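Local coordinates for protein starch synthase I (PDB 4HLN) that belongs to the plant starch synthases, enzymes of the two-domain GT-B glycosyltransferase fold, and carries a bound glycan in a pocket in this structure, at residues P190-S195 against P314-P319; E321-L326 against E343-L348; R125-V130 against R157-M162; L409-S414 against K421-A426. All blocks are in the same frame, centred on the assembly; numbering follows the deposited sequence.

In the fold
Interactions 2 and 3 are buried, whereas interactions 1 and 4 are partly exposed and centre on a loop. Interactions 1, 2 and 3 all belong to the starch synthase catalytic domain, and each sends side chains onto helix 235-252. Interactions 1 and 2 touch directly through Leu-316 and Leu-326, with centres about 14 Å apart; interaction 4 lies far off, its centre about 41 Å from that of interaction 3. Backbone bonding dominates interaction 3, a regular parallel strand pair, and shrinks to one bond each in interactions 1 and 2, beside a ring over a methylene or apolar packing. Interaction 4 relies on lysine chains laid over aromatic rings and on a cysteine sulfur.

Interaction 1: P190-S195 against P314-P319; sequences PCFGGS and PDLGLP
Phe-192 lays one face of its ring over the CB methylene of Asp-315, with CD1 3.6 Å from that CB. The methylene carbon sits 3.7 Å from the ring centroid but is shifted toward the rim, a CH-pi contact on the CD1 and CE1 side. The Asp-315 carboxylate lies almost parallel to the ring, the planes 8° apart, although the two side chains cross at about a right angle. A chi1 of -73° turns the Phe-192 ring beside its own backbone N, and one face comes to lie against Asp-315, whose carbonyl O receives that N-H. The backbone fixes the pair: Phe-192 N donates to Asp-315 O at 2.8 Å, the donor lying in the carbonyl plane on a lone pair. The same carbonyl O lies under the other rim of the ring, 3.3 Å from Phe-192 CD2, and the CB of Cys-191 flanks it too. Cys-191 turns its SG to the edge of the Phe-192 ring, in its plane. Beyond Asp-315, Leu-316 brings CD2 to 4.2 Å from Phe-192 CZ. The contact joins the tight hairpin turn between strands 181-190 and 195-205 to the loop after strand 307-309. Phe-192 and Leu-316 both rest on Gln-236 and Thr-240 of helix 235-252, and Phe-237 of that helix meets the Phe-192 ring edge-to-face.

Interaction 2: E321-L326 against E343-L348; sequences EWYGAL and EAVNFL
Leu-326 O takes the one hydrogen bond of this contact, from Asn-346 N at 3.0 Å. The donor lies in the carbonyl plane, but the N-H points somewhat off the oxygen, at 142°. A CA-H...O contact joins it at the same acceptor, where Val-345 CA comes to 3.2 Å from Leu-326 O, so two successive residues of the strand grip one carbonyl at the end of segment 323-326. Apolar packing supplies the rest. Leu-326 CB meets Val-345 CB at 4.1 Å, and the CG1 branch of Val-345 reaches the edge of the Tyr-323 ring, 4.2 Å from CE1 and near the ring plane. Tyr-323 sends its ring there because CG stands anti to the backbone N (chi1 177°); its side chain and that of Val-345 cross at about a right angle. A capping interaction follows at the strand's end: Asn-346 is the N-cap of helix 347-354, its OD1 accepting from Lys-349 N while ND2 donates to Gln-305 OE1. Both ends of this buried amide are therefore satisfied away from Leu-326. Strand 343-346 runs in the middle of a small antiparallel sheet, between 307-309 and 327-329, and residues 323-326 lead straight into the latter. Helix 235-252 touches Val-345 through Gln-236, and helix 276-284 touches Leu-326 through Val-278.

Interaction 3: R125-V130 against R157-M162; sequences RSIVFV and RGHRVM
Arg-125 N and His-159 ND1 meet at the mouth of a parallel strand pair, 126-130 beside 160-162, the two parallel strands of a beta-alpha-beta unit whose crossover runs through helix 150-156 in the Rossmann-like sheet of the N-terminal domain. The strands run 16° apart. The donor alternates between the segments: Arg-160 N to Arg-125 O, Ile-127 N to Arg-160 O, Met-162 N to Ile-127 O, Phe-129 N to Met-162 O. His-159 can be followed outward. Its CB lies 3.5 Å from Arg-125 O. CG, beside the backbone N (chi1 -55°), is 3.9 Å from Ile-127 CD1, which sits over the imidazole face as a CH-pi contact. ND1 accepts from Arg-125 N at 3.0 Å with the donor near the ring plane, and NE2 at the far side bonds Glu-619 of helix 611-627. An accepting ND1 is consistent with a hydrogen on NE2. The same C-terminal helix holds the Arg-125 guanidinium through a salt bridge to Glu-623, and so packs against the start of this strand pair. On the face of Ser-126 and Val-128, Val-128 and Met-162 lie side by side with CG1 4.2 Å from SD, while on the other face Phe-129 CE2 and Val-161 CG1 come to 3.9 Å. The Arg-160 guanidinium is held by backbone carbonyls, NH1 by Tyr-258 O and NH2 by Ile-259 O; NH2 also donates to a water at the guanidinium edge, 2.7 Å from Ser-126 OG.

Interaction 4: L409-S414 against K421-A426; sequences LPHHYS and KAKCKA
Tyr-413 and Lys-421 form the tightly packed end of this contact, in which an irregular loop lies against the first turns of helix 419-432, which follows it in the chain and leads into strand 442-446 of the C-terminal Rossmann-like sheet. Lys-421 CB sits over the centre of the tyrosine ring, 3.7 Å from its centroid, and the lysine chain runs on across the face, CG meeting CZ at 3.6 Å. With CG anti to the backbone N (chi1 -163°) the chain stays extended until a bend at chi4 turns its end. NZ then donates to Ala-513 O, Tyr-537 O and Thr-539 OG1, and Tyr-413 OH also bonds Tyr-537 O, so both polar ends of this buried pair are held by the same neighbourhood. Cys-424 fills the middle. Its SG touches Leu-409 CD1 at 4.2 Å and Pro-410 CG at 4.0 Å, and approaches the edge of the Tyr-413 ring near its plane. The outer side faces solvent: His-411 is partly exposed and Lys-423 exposed, and here a lysine again covers a ring, its CB close to His-411 CD2. Lys-423 CD stands 3.9 Å from the His-411 centroid, almost exactly on the ring normal, the two side chains crossing at about a right angle. Beyond CG the lysine is fully extended and carries its ammonium past the imidazole rather than onto it, leaving NZ 5.2 Å from ND1 of His-411. Between the two halves, Cys-424 SG lies 3.2 Å from His-411 O.

Interaction 1: P190-S195 against P314-P319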
loop_
_atom_site.group_PDB
_atom_site.type_symbol
_atom_site.label_atom_id
_atom_site.label_comp_id
_atom_site.label_asym_id
_atom_site.label_seq_id
_atom_site.Cartn_x
_atom_site.Cartn_y
_atom_site.Cartn_z
ATOM N N PRO A 190 -20.064 11.549 -23.224
ATOM C CA PRO A 190 -20.880 12.741 -22.970
ATOM C C PRO A 190 -20.719 13.184 -21.509
ATOM O O PRO A 190 -21.111 12.473 -20.574
ATOM C CB PRO A 190 -22.302 12.249 -23.251
ATOM C CG PRO A 190 -22.246 10.809 -22.794
ATOM C CD PRO A 190 -20.850 10.308 -23.122
ATOM N N CYS A 191 -20.110 14.349 -21.328
ATOM C CA CYS A 191 -19.910 14.922 -20.004
ATOM C C CYS A 191 -19.276 16.291 -20.147
ATOM O O CYS A 191 -18.868 16.683 -21.236
ATOM C CB CYS A 191 -19.022 14.022 -19.135
ATOM S SG CYS A 191 -17.294 13.870 -19.701
ATOM N N PHE A 192 -19.200 17.017 -19.041
ATOM C CA PHE A 192 -18.607 18.350 -19.026
ATOM C C PHE A 192 -19.052 19.254 -20.161
ATOM O O PHE A 192 -18.222 19.817 -20.895
ATOM C CB PHE A 192 -17.095 18.253 -18.941
ATOM C CG PHE A 192 -16.630 17.830 -17.596
ATOM C CD1 PHE A 192 -16.236 18.784 -16.651
ATOM C CD2 PHE A 192 -16.647 16.480 -17.240
ATOM C CE1 PHE A 192 -15.835 18.403 -15.383
ATOM C CE2 PHE A 192 -16.240 16.085 -15.982
ATOM C CZ PHE A 192 -15.830 17.054 -15.042
ATOM N N GLY A 193 -20.374 19.395 -20.275
ATOM C CA GLY A 193 -20.992 20.288 -21.237
ATOM C C GLY A 193 -20.544 19.988 -22.652
ATOM O O GLY A 193 -20.035 20.859 -23.361
ATOM N N GLY A 194 -20.723 18.742 -23.060
ATOM C CA GLY A 194 -20.327 18.346 -24.388
ATOM C C GLY A 194 -20.037 16.871 -24.517
ATOM O O GLY A 194 -20.608 16.023 -23.813
ATOM N N SER A 195 -19.134 16.569 -25.437
ATOM C CA SER A 195 -18.835 15.195 -25.768
ATOM C C SER A 195 -17.355 15.124 -26.045
ATOM O O SER A 195 -16.848 15.826 -26.912
ATOM C CB SER A 195 -19.622 14.788 -27.002
ATOM O OG SER A 195 -19.641 13.383 -27.135
ATOM N N PRO A 314 -23.532 18.020 -12.246
ATOM C CA PRO A 314 -24.103 17.790 -13.582
ATOM C C PRO A 314 -23.028 17.535 -14.637
ATOM O O PRO A 314 -23.263 16.793 -15.588
ATOM C CB PRO A 314 -24.851 19.098 -13.882
ATOM C CG PRO A 314 -25.017 19.786 -12.535
ATOM C CD PRO A 314 -23.796 19.387 -11.758
ATOM N N ASP A 315 -21.847 18.118 -14.473
ATOM C CA ASP A 315 -20.768 17.842 -15.421
ATOM C C ASP A 315 -20.373 16.352 -15.540
ATOM O O ASP A 315 -19.825 15.943 -16.555
ATOM C CB ASP A 315 -19.541 18.696 -15.109
ATOM C CG ASP A 315 -19.724 20.132 -15.527
ATOM O OD1 ASP A 315 -20.248 20.349 -16.644
ATOM O OD2 ASP A 315 -19.363 21.039 -14.737
ATOM N N LEU A 316 -20.641 15.552 -14.514
ATOM C CA LEU A 316 -20.228 14.146 -14.517
ATOM C C LEU A 316 -21.070 13.263 -15.439
ATOM O O LEU A 316 -20.742 12.108 -15.647
ATOM C CB LEU A 316 -20.223 13.562 -13.097
ATOM C CG LEU A 316 -19.482 14.392 -12.036
ATOM C CD1 LEU A 316 -19.607 13.765 -10.655
ATOM C CD2 LEU A 316 -18.009 14.612 -12.396
ATOM N N GLY A 317 -22.152 13.804 -15.990
ATOM C CA GLY A 317 -22.984 13.038 -16.899
ATOM C C GLY A 317 -23.721 11.833 -16.319
ATOM O O GLY A 317 -24.170 10.974 -17.066
ATOM N N LEU A 318 -23.829 11.755 -14.997
ATOM C CA LEU A 318 -24.673 10.763 -14.336
ATOM C C LEU A 318 -26.089 11.286 -14.174
ATOM O O LEU A 318 -26.324 12.487 -14.245
ATOM C CB LEU A 318 -24.139 10.469 -12.944
ATOM C CG LEU A 318 -22.758 9.848 -12.831
ATOM C CD1 LEU A 318 -22.275 10.020 -11.408
ATOM C CD2 LEU A 318 -22.798 8.382 -13.225
ATOM N N PRO A 319 -27.046 10.389 -13.926
ATOM C CA PRO A 319 -28.416 10.873 -13.691
ATOM C C PRO A 319 -28.571 11.579 -12.339
ATOM O O PRO A 319 -27.771 11.394 -11.439
ATOM C CB PRO A 319 -29.259 9.590 -13.742
ATOM C CG PRO A 319 -28.396 8.592 -14.497
ATOM C CD PRO A 319 -26.988 8.927 -14.091
#

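Interaction 2: E321-L326 against E343-L348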
loop_
_atom_site.group_PDB
_atom_site.type_symbol
_atom_site.label_atom_id
_atom_site.label_comp_id
_atom_site.label_asym_id
_atom_site.label_seq_id
_atom_site.Cartn_x
_atom_site.Cartn_y
_atom_site.Cartn_z
ATOM N N GLU A 321 -30.593 11.196 -9.743
ATOM C CA GLU A 321 -30.906 10.407 -8.545
ATOM C C GLU A 321 -29.642 9.946 -7.873
ATOM O O GLU A 321 -29.640 9.609 -6.681
ATOM C CB GLU A 321 -31.731 9.160 -8.895
ATOM C CG GLU A 321 -32.786 9.392 -9.956
ATOM C CD GLU A 321 -32.219 9.289 -11.358
ATOM O OE1 GLU A 321 -31.644 8.225 -11.681
ATOM O OE2 GLU A 321 -32.342 10.270 -12.128
ATOM N N TRP A 322 -28.568 9.930 -8.653
ATOM C CA TRP A 322 -27.283 9.433 -8.176
ATOM C C TRP A 322 -26.481 10.434 -7.374
ATOM O O TRP A 322 -25.490 10.068 -6.751
ATOM C CB TRP A 322 -26.455 8.845 -9.321
ATOM C CG TRP A 322 -26.991 7.527 -9.663
ATOM C CD1 TRP A 322 -27.861 7.236 -10.666
ATOM C CD2 TRP A 322 -26.764 6.305 -8.952
ATOM N NE1 TRP A 322 -28.163 5.896 -10.649
ATOM C CE2 TRP A 322 -27.507 5.301 -9.606
ATOM C CE3 TRP A 322 -25.986 5.956 -7.841
ATOM C CZ2 TRP A 322 -27.506 3.968 -9.180
ATOM C CZ3 TRP A 322 -25.979 4.628 -7.422
ATOM C CH2 TRP A 322 -26.732 3.650 -8.094
ATOM N N TYR A 323 -26.930 11.683 -7.375
ATOM C CA TYR A 323 -26.290 12.715 -6.581
ATOM C C TYR A 323 -25.999 12.232 -5.159
ATOM O O TYR A 323 -24.895 12.415 -4.666
ATOM C CB TYR A 323 -27.124 13.999 -6.573
ATOM C CG TYR A 323 -26.535 15.077 -5.706
ATOM C CD1 TYR A 323 -25.253 15.550 -5.939
ATOM C CD2 TYR A 323 -27.256 15.622 -4.645
ATOM C CE1 TYR A 323 -24.690 16.542 -5.131
ATOM C CE2 TYR A 323 -26.710 16.617 -3.839
ATOM C CZ TYR A 323 -25.424 17.071 -4.090
ATOM O OH TYR A 323 -24.862 18.044 -3.297
ATOM N N GLY A 324 -26.955 11.578 -4.511
ATOM C CA GLY A 324 -26.734 11.118 -3.142
ATOM C C GLY A 324 -25.481 10.269 -2.904
ATOM O O GLY A 324 -24.932 10.226 -1.802
ATOM N N ALA A 325 -25.033 9.563 -3.932
ATOM C CA ALA A 325 -23.896 8.673 -3.775
ATOM C C ALA A 325 -22.611 9.480 -3.698
ATOM O O ALA A 325 -21.659 9.093 -3.020
ATOM C CB ALA A 325 -23.825 7.717 -4.935
ATOM N N LEU A 326 -22.594 10.601 -4.412
ATOM C CA LEU A 326 -21.432 11.463 -4.447
ATOM C C LEU A 326 -21.548 12.644 -3.495
ATOM O O LEU A 326 -20.578 13.341 -3.270
ATOM C CB LEU A 326 -21.207 11.984 -5.857
ATOM C CG LEU A 326 -20.362 11.081 -6.740
ATOM C CD1 LEU A 326 -21.038 9.749 -6.854
ATOM C CD2 LEU A 326 -20.285 11.715 -8.080
ATOM N N GLU A 343 -21.107 22.255 0.558
ATOM C CA GLU A 343 -21.622 21.176 -0.287
ATOM C C GLU A 343 -20.649 20.747 -1.381
ATOM O O GLU A 343 -20.188 21.572 -2.179
ATOM C CB GLU A 343 -22.946 21.590 -0.922
ATOM C CG GLU A 343 -24.082 21.729 0.070
ATOM C CD GLU A 343 -25.263 22.507 -0.498
ATOM O OE1 GLU A 343 -25.052 23.357 -1.404
ATOM O OE2 GLU A 343 -26.400 22.271 -0.024
ATOM N N ALA A 344 -20.368 19.447 -1.437
ATOM C CA ALA A 344 -19.378 18.933 -2.376
ATOM C C ALA A 344 -19.763 17.599 -3.019
ATOM O O ALA A 344 -20.728 16.954 -2.626
ATOM C CB ALA A 344 -18.088 18.767 -1.662
ATOM N N VAL A 345 -18.973 17.184 -4.000
ATOM C CA VAL A 345 -18.988 15.799 -4.443
ATOM C C VAL A 345 -17.657 15.163 -4.116
ATOM O O VAL A 345 -16.617 15.811 -4.156
ATOM C CB VAL A 345 -19.282 15.658 -5.927
ATOM C CG1 VAL A 345 -20.699 16.140 -6.201
ATOM C CG2 VAL A 345 -18.274 16.447 -6.730
ATOM N N ASN A 346 -17.706 13.886 -3.775
ATOM C CA ASN A 346 -16.549 13.211 -3.238
ATOM C C ASN A 346 -16.360 11.856 -3.919
ATOM O O ASN A 346 -16.967 10.863 -3.531
ATOM C CB ASN A 346 -16.723 13.055 -1.723
ATOM C CG ASN A 346 -15.502 12.448 -1.046
ATOM O OD1 ASN A 346 -14.798 11.620 -1.630
ATOM N ND2 ASN A 346 -15.260 12.841 0.207
ATOM N N PHE A 347 -15.496 11.827 -4.927
ATOM C CA PHE A 347 -15.201 10.609 -5.663
ATOM C C PHE A 347 -14.993 9.372 -4.808
ATOM O O PHE A 347 -15.694 8.370 -4.991
ATOM C CB PHE A 347 -14.014 10.796 -6.608
ATOM C CG PHE A 347 -14.395 11.357 -7.959
ATOM C CD1 PHE A 347 -15.447 12.264 -8.081
ATOM C CD2 PHE A 347 -13.709 10.972 -9.106
ATOM C CE1 PHE A 347 -15.790 12.791 -9.314
ATOM C CE2 PHE A 347 -14.046 11.489 -10.343
ATOM C CZ PHE A 347 -15.091 12.405 -10.447
ATOM N N LEU A 348 -14.018 9.430 -3.906
ATOM C CA LEU A 348 -13.685 8.285 -3.065
ATOM C C LEU A 348 -14.904 7.850 -2.271
ATOM O O LEU A 348 -15.214 6.657 -2.189
ATOM C CB LEU A 348 -12.546 8.647 -2.118
ATOM C CG LEU A 348 -11.834 7.466 -1.474
ATOM C CD1 LEU A 348 -11.214 6.652 -2.567
ATOM C CD2 LEU A 348 -10.752 7.946 -0.527
#

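Interaction 3: R125-V130 against R157-M162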
loop_
_atom_site.group_PDB
_atom_site.type_symbol
_atom_site.label_atom_id
_atom_site.label_comp_id
_atom_site.label_asym_id
_atom_site.label_seq_id
_atom_site.Cartn_x
_atom_site.Cartn_y
_atom_site.Cartn_z
ATOM N N ARG A 125 -9.733 -15.665 -13.339
ATOM C CA ARG A 125 -10.734 -14.641 -13.601
ATOM C C ARG A 125 -10.244 -13.602 -14.596
ATOM O O ARG A 125 -9.068 -13.603 -15.008
ATOM C CB ARG A 125 -11.132 -13.931 -12.304
ATOM C CG ARG A 125 -11.659 -14.858 -11.252
ATOM C CD ARG A 125 -13.017 -14.407 -10.841
ATOM N NE ARG A 125 -13.735 -15.400 -10.055
ATOM C CZ ARG A 125 -14.978 -15.789 -10.323
ATOM N NH1 ARG A 125 -15.573 -16.690 -9.554
ATOM N NH2 ARG A 125 -15.628 -15.268 -11.362
ATOM N N SER A 126 -11.167 -12.723 -14.977
ATOM C CA SER A 126 -10.834 -11.567 -15.785
ATOM C C SER A 126 -10.822 -10.365 -14.861
ATOM O O SER A 126 -11.825 -10.041 -14.230
ATOM C CB SER A 126 -11.833 -11.382 -16.923
ATOM O OG SER A 126 -11.665 -12.407 -17.894
ATOM N N ILE A 127 -9.669 -9.719 -14.772
ATOM C CA ILE A 127 -9.458 -8.677 -13.783
ATOM C C ILE A 127 -9.014 -7.397 -14.447
ATOM O O ILE A 127 -8.058 -7.395 -15.221
ATOM C CB ILE A 127 -8.410 -9.103 -12.764
ATOM C CG1 ILE A 127 -8.806 -10.443 -12.157
ATOM C CG2 ILE A 127 -8.306 -8.084 -11.670
ATOM C CD1 ILE A 127 -7.743 -11.034 -11.287
ATOM N N VAL A 128 -9.718 -6.311 -14.144
ATOM C CA VAL A 128 -9.423 -5.033 -14.765
ATOM C C VAL A 128 -8.990 -4.029 -13.707
ATOM O O VAL A 128 -9.810 -3.537 -12.931
ATOM C CB VAL A 128 -10.643 -4.479 -15.539
ATOM C CG1 VAL A 128 -10.275 -3.204 -16.258
ATOM C CG2 VAL A 128 -11.197 -5.518 -16.537
ATOM N N PHE A 129 -7.693 -3.746 -13.659
ATOM C CA PHE A 129 -7.185 -2.685 -12.789
ATOM C C PHE A 129 -7.425 -1.335 -13.416
ATOM O O PHE A 129 -7.138 -1.141 -14.588
ATOM C CB PHE A 129 -5.691 -2.858 -12.523
ATOM C CG PHE A 129 -5.379 -3.988 -11.603
ATOM C CD1 PHE A 129 -5.189 -3.765 -10.248
ATOM C CD2 PHE A 129 -5.324 -5.293 -12.085
ATOM C CE1 PHE A 129 -4.922 -4.825 -9.396
ATOM C CE2 PHE A 129 -5.056 -6.357 -11.242
ATOM C CZ PHE A 129 -4.851 -6.123 -9.892
ATOM N N VAL A 130 -7.955 -0.398 -12.636
ATOM C CA VAL A 130 -8.070 0.984 -13.092
ATOM C C VAL A 130 -7.274 1.904 -12.159
ATOM O O VAL A 130 -7.391 1.829 -10.929
ATOM C CB VAL A 130 -9.541 1.424 -13.215
ATOM C CG1 VAL A 130 -9.649 2.794 -13.910
ATOM C CG2 VAL A 130 -10.342 0.361 -13.979
ATOM N N ARG A 157 -0.593 -16.221 -12.314
ATOM C CA ARG A 157 -1.384 -17.308 -11.763
ATOM C C ARG A 157 -2.515 -17.708 -12.713
ATOM O O ARG A 157 -3.411 -18.451 -12.320
ATOM C CB ARG A 157 -1.982 -16.914 -10.412
ATOM C CG ARG A 157 -0.981 -16.520 -9.344
ATOM C CD ARG A 157 -1.675 -16.394 -7.986
ATOM N NE ARG A 157 -1.143 -17.371 -7.044
ATOM C CZ ARG A 157 -1.890 -18.176 -6.298
ATOM N NH1 ARG A 157 -3.205 -18.101 -6.376
ATOM N NH2 ARG A 157 -1.320 -19.048 -5.467
ATOM N N GLY A 158 -2.485 -17.196 -13.945
ATOM C CA GLY A 158 -3.427 -17.610 -14.974
ATOM C C GLY A 158 -4.669 -16.746 -15.152
ATOM O O GLY A 158 -5.556 -17.077 -15.935
ATOM N N HIS A 159 -4.747 -15.635 -14.431
ATOM C CA HIS A 159 -5.840 -14.692 -14.636
ATOM C C HIS A 159 -5.616 -13.891 -15.903
ATOM O O HIS A 159 -4.482 -13.636 -16.297
ATOM C CB HIS A 159 -5.983 -13.742 -13.451
ATOM C CG HIS A 159 -6.146 -14.443 -12.140
ATOM N ND1 HIS A 159 -7.337 -15.010 -11.745
ATOM C CD2 HIS A 159 -5.264 -14.678 -11.137
ATOM C CE1 HIS A 159 -7.184 -15.564 -10.556
ATOM N NE2 HIS A 159 -5.935 -15.376 -10.164
ATOM N N ARG A 160 -6.710 -13.499 -16.544
ATOM C CA ARG A 160 -6.627 -12.574 -17.654
ATOM C C ARG A 160 -6.669 -11.181 -17.037
ATOM O O ARG A 160 -7.652 -10.821 -16.408
ATOM C CB ARG A 160 -7.799 -12.769 -18.610
ATOM C CG ARG A 160 -7.433 -12.388 -20.033
ATOM C CD ARG A 160 -8.657 -12.098 -20.859
ATOM N NE ARG A 160 -8.274 -11.648 -22.187
ATOM C CZ ARG A 160 -9.146 -11.396 -23.152
ATOM N NH1 ARG A 160 -8.734 -10.993 -24.350
ATOM N NH2 ARG A 160 -10.433 -11.565 -22.910
ATOM N N VAL A 161 -5.599 -10.412 -17.192
ATOM C CA VAL A 161 -5.426 -9.198 -16.393
ATOM C C VAL A 161 -5.229 -7.964 -17.261
ATOM O O VAL A 161 -4.324 -7.908 -18.101
ATOM C CB VAL A 161 -4.228 -9.325 -15.389
ATOM C CG1 VAL A 161 -4.033 -8.026 -14.593
ATOM C CG2 VAL A 161 -4.424 -10.515 -14.453
ATOM N N MET A 162 -6.090 -6.975 -17.053
ATOM C CA MET A 162 -5.974 -5.711 -17.765
ATOM C C MET A 162 -5.620 -4.591 -16.792
ATOM O O MET A 162 -6.096 -4.580 -15.662
ATOM C CB MET A 162 -7.279 -5.396 -18.502
ATOM C CG MET A 162 -7.282 -4.040 -19.223
ATOM S SD MET A 162 -8.796 -3.647 -20.156
ATOM C CE MET A 162 -8.906 -5.066 -21.232
HETATM O O HOH W 1 -12.063 -12.227 -20.608
#

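Interaction 4: L409-S414 against K421-A426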
loop_
_atom_site.group_PDB
_atom_site.type_symbol
_atom_site.label_atom_id
_atom_site.label_comp_id
_atom_site.label_asym_id
_atom_site.label_seq_id
_atom_site.Cartn_x
_atom_site.Cartn_y
_atom_site.Cartn_z
ATOM N N LEU A 409 25.300 -10.177 2.347
ATOM C CA LEU A 409 25.633 -10.575 3.715
ATOM C C LEU A 409 26.949 -11.332 3.863
ATOM O O LEU A 409 27.262 -12.196 3.070
ATOM C CB LEU A 409 24.556 -11.488 4.259
ATOM C CG LEU A 409 23.133 -10.997 4.283
ATOM C CD1 LEU A 409 22.377 -11.932 5.212
ATOM C CD2 LEU A 409 23.098 -9.562 4.772
ATOM N N PRO A 410 27.696 -11.049 4.933
ATOM C CA PRO A 410 28.951 -11.756 5.199
ATOM C C PRO A 410 28.725 -13.234 5.533
ATOM O O PRO A 410 29.616 -14.059 5.292
ATOM C CB PRO A 410 29.484 -11.031 6.431
ATOM C CG PRO A 410 28.243 -10.565 7.135
ATOM C CD PRO A 410 27.376 -10.091 6.001
ATOM N N HIS A 411 27.567 -13.560 6.102
ATOM C CA HIS A 411 27.244 -14.950 6.435
ATOM C C HIS A 411 25.795 -15.277 6.143
ATOM O O HIS A 411 24.933 -14.402 6.164
ATOM C CB HIS A 411 27.536 -15.245 7.896
ATOM C CG HIS A 411 28.967 -15.043 8.263
ATOM N ND1 HIS A 411 29.958 -15.929 7.899
ATOM C CD2 HIS A 411 29.578 -14.051 8.950
ATOM C CE1 HIS A 411 31.117 -15.492 8.350
ATOM N NE2 HIS A 411 30.915 -14.357 8.995
ATOM N N HIS A 412 25.522 -16.543 5.871
ATOM C CA HIS A 412 24.163 -16.931 5.528
ATOM C C HIS A 412 23.548 -17.787 6.615
ATOM O O HIS A 412 24.247 -18.457 7.381
ATOM C CB HIS A 412 24.129 -17.629 4.174
ATOM C CG HIS A 412 24.549 -16.751 3.035
ATOM N ND1 HIS A 412 25.279 -17.219 1.962
ATOM C CD2 HIS A 412 24.333 -15.436 2.797
ATOM C CE1 HIS A 412 25.499 -16.227 1.116
ATOM N NE2 HIS A 412 24.941 -15.134 1.602
ATOM N N TYR A 413 22.230 -17.739 6.697
ATOM C CA TYR A 413 21.515 -18.501 7.701
ATOM C C TYR A 413 20.092 -18.822 7.244
ATOM O O TYR A 413 19.610 -18.296 6.238
ATOM C CB TYR A 413 21.511 -17.754 9.042
ATOM C CG TYR A 413 20.779 -16.421 9.049
ATOM C CD1 TYR A 413 19.424 -16.346 9.341
ATOM C CD2 TYR A 413 21.452 -15.236 8.801
ATOM C CE1 TYR A 413 18.761 -15.132 9.368
ATOM C CE2 TYR A 413 20.804 -14.018 8.833
ATOM C CZ TYR A 413 19.460 -13.965 9.112
ATOM O OH TYR A 413 18.819 -12.739 9.128
ATOM N N SER A 414 19.422 -19.690 7.990
ATOM C CA SER A 414 18.079 -20.108 7.634
ATOM C C SER A 414 17.297 -20.350 8.911
ATOM O O SER A 414 17.838 -20.210 10.010
ATOM C CB SER A 414 18.125 -21.387 6.796
ATOM O OG SER A 414 18.671 -22.460 7.549
ATOM N N LYS A 421 23.255 -15.639 11.767
ATOM C CA LYS A 421 22.733 -14.322 12.083
ATOM C C LYS A 421 23.583 -13.646 13.165
ATOM O O LYS A 421 23.826 -12.435 13.124
ATOM C CB LYS A 421 21.261 -14.403 12.487
ATOM C CG LYS A 421 20.552 -13.071 12.430
ATOM C CD LYS A 421 19.168 -13.128 13.076
ATOM C CE LYS A 421 18.589 -11.726 13.302
ATOM N NZ LYS A 421 18.324 -10.986 12.040
ATOM N N ALA A 422 24.068 -14.439 14.114
ATOM C CA ALA A 422 24.958 -13.918 15.152
ATOM C C ALA A 422 26.247 -13.331 14.566
ATOM O O ALA A 422 26.711 -12.279 14.997
ATOM C CB ALA A 422 25.281 -15.003 16.162
ATOM N N LYS A 423 26.820 -14.033 13.592
ATOM C CA LYS A 423 27.987 -13.552 12.873
ATOM C C LYS A 423 27.694 -12.261 12.101
ATOM O O LYS A 423 28.506 -11.336 12.094
ATOM C CB LYS A 423 28.511 -14.644 11.943
ATOM C CG LYS A 423 28.653 -15.981 12.638
ATOM C CD LYS A 423 29.458 -16.971 11.824
ATOM C CE LYS A 423 29.421 -18.351 12.487
ATOM N NZ LYS A 423 30.211 -19.393 11.760
ATOM N N CYS A 424 26.529 -12.189 11.470
ATOM C CA CYS A 424 26.135 -10.975 10.771
ATOM C C CYS A 424 26.098 -9.802 11.731
ATOM O O CYS A 424 26.596 -8.721 11.416
ATOM C CB CYS A 424 24.786 -11.149 10.037
ATOM S SG CYS A 424 24.900 -12.209 8.521
ATOM N N LYS A 425 25.518 -10.023 12.906
ATOM C CA LYS A 425 25.431 -8.974 13.923
ATOM C C LYS A 425 26.802 -8.479 14.359
ATOM O O LYS A 425 27.009 -7.275 14.555
ATOM C CB LYS A 425 24.677 -9.470 15.158
ATOM C CG LYS A 425 24.493 -8.399 16.225
ATOM C CD LYS A 425 23.927 -9.006 17.490
ATOM C CE LYS A 425 23.640 -7.957 18.536
ATOM N NZ LYS A 425 22.844 -8.543 19.640
ATOM N N ALA A 426 27.729 -9.416 14.530
ATOM C CA ALA A 426 29.058 -9.083 14.991
ATOM C C ALA A 426 29.738 -8.287 13.896
ATOM O O ALA A 426 30.338 -7.241 14.147
ATOM C CB ALA A 426 29.821 -10.332 15.303
#